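Galactose-binding-like protein (Bacteroides thetaiotaomicron, PDB 7M1B) is a SusE-like protein that probably binds sugars such as galactose and may have a degradative role. Local coordinates at residues S230-N242 and G367-T379. Numbering follows the deposited sequence.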
loop_
_atom_site.group_PDB
_atom_site.type_symbol
_atom_site.label_atom_id
_atom_site.label_comp_id
_atom_site.label_asym_id
_atom_site.label_seq_id
_atom_site.Cartn_x
_atom_site.Cartn_y
_atom_site.Cartn_z
ATOM N N SER A 230 -10.295 -15.082 -7.909
ATOM C CA SER A 230 -11.079 -15.406 -6.735
ATOM C C SER A 230 -10.802 -14.474 -5.577
ATOM O O SER A 230 -11.637 -14.330 -4.667
ATOM C CB SER A 230 -10.738 -16.840 -6.360
ATOM O OG SER A 230 -11.294 -17.751 -7.317
ATOM N N LEU A 231 -9.623 -13.793 -5.564
ATOM C CA LEU A 231 -9.408 -12.868 -4.459
ATOM C C LEU A 231 -10.280 -11.619 -4.528
ATOM O O LEU A 231 -10.339 -10.849 -3.546
ATOM C CB LEU A 231 -7.949 -12.403 -4.361
ATOM C CG LEU A 231 -6.906 -13.545 -4.242
ATOM C CD1 LEU A 231 -5.522 -12.852 -4.081
ATOM C CD2 LEU A 231 -7.242 -14.405 -2.969
ATOM N N PHE A 232 -11.035 -11.478 -5.625
ATOM C CA PHE A 232 -11.803 -10.245 -5.801
ATOM C C PHE A 232 -13.251 -10.582 -6.157
ATOM O O PHE A 232 -13.949 -9.684 -6.661
ATOM C CB PHE A 232 -11.183 -9.520 -7.027
ATOM C CG PHE A 232 -9.676 -9.367 -6.965
ATOM C CD1 PHE A 232 -9.033 -8.660 -5.940
ATOM C CD2 PHE A 232 -8.872 -10.114 -7.874
ATOM C CE1 PHE A 232 -7.644 -8.544 -5.884
ATOM C CE2 PHE A 232 -7.481 -10.005 -7.777
ATOM C CZ PHE A 232 -6.851 -9.294 -6.777
ATOM N N ASN A 233 -13.743 -11.715 -5.672
ATOM C CA ASN A 233 -15.114 -12.120 -6.038
ATOM C C ASN A 233 -16.178 -11.784 -4.954
ATOM O O ASN A 233 -17.348 -12.193 -5.060
ATOM C CB ASN A 233 -15.149 -13.582 -6.439
ATOM C CG ASN A 233 -14.824 -14.506 -5.299
ATOM O OD1 ASN A 233 -14.668 -14.072 -4.145
ATOM N ND2 ASN A 233 -14.629 -15.782 -5.621
ATOM N N GLY A 234 -15.751 -11.222 -3.840
ATOM C CA GLY A 234 -16.598 -10.817 -2.720
ATOM C C GLY A 234 -16.750 -11.904 -1.656
ATOM O O GLY A 234 -17.256 -11.599 -0.583
ATOM N N ASP A 235 -16.339 -13.158 -1.912
ATOM C CA ASP A 235 -16.622 -14.264 -0.978
ATOM C C ASP A 235 -15.491 -14.280 0.056
ATOM O O ASP A 235 -14.337 -14.573 -0.242
ATOM C CB ASP A 235 -16.661 -15.604 -1.731
ATOM C CG ASP A 235 -17.005 -16.871 -0.899
ATOM O OD1 ASP A 235 -17.256 -16.820 0.363
ATOM O OD2 ASP A 235 -17.041 -17.973 -1.517
ATOM N N HIS A 236 -15.841 -14.000 1.313
ATOM C CA HIS A 236 -14.822 -13.992 2.360
ATOM C C HIS A 236 -15.512 -14.267 3.710
ATOM O O HIS A 236 -16.747 -14.372 3.762
ATOM C CB HIS A 236 -14.120 -12.637 2.361
ATOM C CG HIS A 236 -15.008 -11.508 2.822
ATOM N ND1 HIS A 236 -16.090 -11.061 1.994
ATOM C CD2 HIS A 236 -15.164 -10.892 4.010
ATOM C CE1 HIS A 236 -16.768 -10.101 2.668
ATOM N NE2 HIS A 236 -16.182 -9.968 3.879
ATOM N N GLY A 237 -14.684 -14.523 4.742
ATOM C CA GLY A 237 -15.124 -14.659 6.117
ATOM C C GLY A 237 -14.785 -16.046 6.662
ATOM O O GLY A 237 -14.251 -16.950 5.945
ATOM N N LEU A 238 -15.103 -16.233 7.930
ATOM C CA LEU A 238 -14.670 -17.398 8.710
ATOM C C LEU A 238 -15.074 -18.683 8.046
ATOM O O LEU A 238 -14.243 -19.609 7.881
ATOM C CB LEU A 238 -15.272 -17.318 10.107
ATOM C CG LEU A 238 -14.843 -18.451 11.030
ATOM C CD1 LEU A 238 -13.307 -18.413 11.313
ATOM C CD2 LEU A 238 -15.620 -18.327 12.380
ATOM N N ASN A 239 -16.342 -18.758 7.608
ATOM C CA ASN A 239 -16.918 -19.978 7.089
ATOM C C ASN A 239 -16.767 -20.141 5.564
ATOM O O ASN A 239 -17.413 -20.981 4.960
ATOM C CB ASN A 239 -18.348 -20.190 7.571
ATOM C CG ASN A 239 -18.425 -20.670 8.997
ATOM O OD1 ASN A 239 -17.412 -21.135 9.539
ATOM N ND2 ASN A 239 -19.592 -20.516 9.616
ATOM N N SER A 240 -16.074 -19.211 4.918
ATOM C CA SER A 240 -15.903 -19.246 3.474
ATOM C C SER A 240 -14.920 -20.342 3.036
ATOM O O SER A 240 -13.875 -20.552 3.709
ATOM C CB SER A 240 -15.400 -17.923 3.026
ATOM O OG SER A 240 -15.135 -17.908 1.619
ATOM N N TRP A 241 -15.269 -20.959 1.908
ATOM C CA TRP A 241 -14.368 -21.925 1.227
ATOM C C TRP A 241 -13.641 -21.248 0.048
ATOM O O TRP A 241 -12.988 -21.915 -0.792
ATOM C CB TRP A 241 -15.150 -23.196 0.759
ATOM C CG TRP A 241 -14.785 -24.370 1.644
ATOM C CD1 TRP A 241 -14.035 -25.469 1.270
ATOM C CD2 TRP A 241 -15.102 -24.566 3.036
ATOM N NE1 TRP A 241 -13.891 -26.288 2.343
ATOM C CE2 TRP A 241 -14.492 -25.755 3.437
ATOM C CE3 TRP A 241 -15.769 -23.781 4.002
ATOM C CZ2 TRP A 241 -14.615 -26.271 4.723
ATOM C CZ3 TRP A 241 -15.853 -24.256 5.303
ATOM C CH2 TRP A 241 -15.261 -25.485 5.650
ATOM N N ASN A 242 -13.714 -19.910 -0.065
ATOM C CA ASN A 242 -13.079 -19.274 -1.230
ATOM C C ASN A 242 -11.566 -19.100 -1.040
ATOM O O ASN A 242 -11.067 -19.002 0.087
ATOM C CB ASN A 242 -13.612 -17.839 -1.285
ATOM C CG ASN A 242 -13.234 -17.140 -2.584
ATOM O OD1 ASN A 242 -13.417 -17.694 -3.656
ATOM N ND2 ASN A 242 -12.504 -16.036 -2.519
ATOM N N GLY A 367 6.772 -23.220 1.482
ATOM C CA GLY A 367 6.734 -22.572 0.181
ATOM C C GLY A 367 5.344 -22.828 -0.406
ATOM O O GLY A 367 5.217 -23.634 -1.287
ATOM N N LEU A 368 4.390 -21.967 0.027
ATOM C CA LEU A 368 3.020 -22.126 -0.526
ATOM C C LEU A 368 2.292 -20.814 -0.243
ATOM O O LEU A 368 2.370 -20.299 0.869
ATOM C CB LEU A 368 2.281 -23.275 0.144
ATOM C CG LEU A 368 0.848 -23.485 -0.381
ATOM C CD1 LEU A 368 0.866 -23.913 -1.846
ATOM C CD2 LEU A 368 0.061 -24.476 0.472
ATOM N N VAL A 369 1.589 -20.268 -1.242
ATOM C CA VAL A 369 0.808 -19.048 -1.046
ATOM C C VAL A 369 -0.655 -19.401 -1.267
ATOM O O VAL A 369 -0.951 -19.784 -2.375
ATOM C CB VAL A 369 1.327 -17.980 -2.043
ATOM C CG1 VAL A 369 0.484 -16.705 -1.901
ATOM C CG2 VAL A 369 2.791 -17.611 -1.685
ATOM N N VAL A 370 -1.517 -19.021 -0.293
ATOM C CA VAL A 370 -2.949 -19.301 -0.463
ATOM C C VAL A 370 -3.622 -18.141 0.283
ATOM O O VAL A 370 -3.223 -17.829 1.414
ATOM C CB VAL A 370 -3.418 -20.607 0.203
ATOM C CG1 VAL A 370 -4.926 -20.801 -0.056
ATOM C CG2 VAL A 370 -2.698 -21.807 -0.407
ATOM N N MET A 371 -4.527 -17.430 -0.379
ATOM C CA MET A 371 -5.254 -16.335 0.316
ATOM C C MET A 371 -6.728 -16.367 -0.023
ATOM O O MET A 371 -7.118 -17.044 -0.933
ATOM C CB MET A 371 -4.638 -15.007 -0.095
ATOM C CG MET A 371 -3.254 -14.795 0.654
ATOM S SD MET A 371 -3.128 -14.945 2.564
ATOM C CE MET A 371 -3.827 -13.340 2.947
ATOM N N GLN A 372 -7.549 -15.528 0.674
ATOM C CA GLN A 372 -9.008 -15.649 0.466
ATOM C C GLN A 372 -9.514 -14.417 -0.292
ATOM O O GLN A 372 -10.447 -14.523 -1.097
ATOM C CB GLN A 372 -9.756 -15.683 1.827
ATOM C CG GLN A 372 -11.251 -15.914 1.751
ATOM C CD GLN A 372 -11.762 -15.885 3.173
ATOM O OE1 GLN A 372 -12.049 -14.806 3.745
ATOM N NE2 GLN A 372 -11.945 -17.055 3.766
ATOM N N GLN A 373 -9.000 -13.223 0.016
ATOM C CA GLN A 373 -9.667 -11.996 -0.507
ATOM C C GLN A 373 -8.747 -10.791 -0.347
ATOM O O GLN A 373 -8.032 -10.720 0.669
ATOM C CB GLN A 373 -11.004 -11.760 0.231
ATOM C CG GLN A 373 -11.931 -10.791 -0.517
ATOM C CD GLN A 373 -12.791 -11.348 -1.657
ATOM O OE1 GLN A 373 -13.434 -10.572 -2.352
ATOM N NE2 GLN A 373 -12.573 -12.584 -2.091
ATOM N N LEU A 374 -8.835 -9.814 -1.298
ATOM C CA LEU A 374 -8.076 -8.548 -1.156
ATOM C C LEU A 374 -8.989 -7.415 -1.632
ATOM O O LEU A 374 -9.583 -7.556 -2.734
ATOM C CB LEU A 374 -6.892 -8.528 -2.115
ATOM C CG LEU A 374 -5.783 -9.509 -1.810
ATOM C CD1 LEU A 374 -4.739 -9.442 -2.929
ATOM C CD2 LEU A 374 -5.160 -9.129 -0.454
ATOM N N TRP A 375 -9.300 -6.479 -0.725
ATOM C CA TRP A 375 -10.064 -5.309 -1.146
ATOM C C TRP A 375 -9.176 -4.076 -1.101
ATOM O O TRP A 375 -8.567 -3.831 -0.086
ATOM C CB TRP A 375 -11.264 -5.099 -0.215
ATOM C CG TRP A 375 -12.372 -6.107 -0.363
ATOM C CD1 TRP A 375 -12.371 -7.196 -1.193
ATOM C CD2 TRP A 375 -13.563 -6.148 0.441
ATOM N NE1 TRP A 375 -13.542 -7.889 -0.997
ATOM C CE2 TRP A 375 -14.287 -7.270 0.006
ATOM C CE3 TRP A 375 -14.145 -5.293 1.422
ATOM C CZ2 TRP A 375 -15.532 -7.614 0.564
ATOM C CZ3 TRP A 375 -15.381 -5.653 1.934
ATOM C CH2 TRP A 375 -16.083 -6.796 1.527
ATOM N N PHE A 376 -9.190 -3.266 -2.180
ATOM C CA PHE A 376 -8.316 -2.086 -2.284
ATOM C C PHE A 376 -9.186 -0.824 -2.164
ATOM O O PHE A 376 -10.294 -0.804 -2.701
ATOM C CB PHE A 376 -7.567 -2.085 -3.606
ATOM C CG PHE A 376 -6.312 -2.923 -3.570
ATOM C CD1 PHE A 376 -6.325 -4.247 -3.208
ATOM C CD2 PHE A 376 -5.070 -2.290 -3.753
ATOM C CE1 PHE A 376 -5.115 -4.936 -3.150
ATOM C CE2 PHE A 376 -3.883 -2.994 -3.709
ATOM C CZ PHE A 376 -3.914 -4.283 -3.260
ATOM N N TYR A 377 -8.617 0.206 -1.564
ATOM C CA TYR A 377 -9.317 1.459 -1.367
ATOM C C TYR A 377 -8.488 2.572 -1.938
ATOM O O TYR A 377 -7.266 2.512 -1.837
ATOM C CB TYR A 377 -9.609 1.754 0.112
ATOM C CG TYR A 377 -10.574 0.756 0.723
ATOM C CD1 TYR A 377 -10.104 -0.487 1.180
ATOM C CD2 TYR A 377 -11.933 1.010 0.786
ATOM C CE1 TYR A 377 -10.966 -1.442 1.698
ATOM C CE2 TYR A 377 -12.818 0.074 1.317
ATOM C CZ TYR A 377 -12.326 -1.150 1.776
ATOM O OH TYR A 377 -13.181 -2.074 2.319
ATOM N N GLY A 378 -9.135 3.615 -2.487
ATOM C CA GLY A 378 -8.348 4.765 -2.931
ATOM C C GLY A 378 -9.270 5.678 -3.763
ATOM O O GLY A 378 -10.509 5.588 -3.710
ATOM N N THR A 379 -8.650 6.451 -4.630
ATOM C CA THR A 379 -9.355 7.428 -5.446
ATOM C C THR A 379 -9.031 7.139 -6.912
ATOM O O THR A 379 -7.894 7.353 -7.330
ATOM C CB THR A 379 -8.929 8.872 -5.088
ATOM O OG1 THR A 379 -9.049 9.113 -3.660
ATOM C CG2 THR A 379 -9.732 9.851 -5.940
HETATM O O HOH W 1 -11.448 -19.777 2.682
#
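Gln372 and Gln373 push their amides into the loop 230-242 from a classic beta bulge opposite Trp274. The bulge interrupts the last long strand of a galactose-binding-like beta-sandwich domain. The buried side is tight. Leu374 N donates to Leu231 O at 2.9 Å, pinning the loop to the strand. Leu231 and Leu374 lie side by side, with CD1 to CD1 at 3.7 Å. Phe232 CE1 touches Leu374 CB, and Leu374 O lies at the ring edge.

The Gln373 chain bends at chi2 (82°), which brings its amide in among the polar atoms of residues 231-235. Its NE2 donates to Asn233 OD1 at 3.3 Å and to Gln372 O. Asp235 N reaches Asn233 OD1 from the opposite face, closing an Asx turn. Gln372 instead runs straight out beyond CG. Its OE1 takes Gly237 N at 2.8 Å, from above the carbonyl plane, and its NE2 gives to Gly237 O. A water links that NE2 to Ser240 O and Asn242 O.

Toward the partly exposed side the contact becomes sparser. The Trp375 edge meets the His236 face, T-shaped, with planes at 69°. Trp274 also touches both rings. Buried Gln373 OE1 accepts from Gly234 N and, on an in-plane lone pair, from Trp375 NE1 at 3.0 Å.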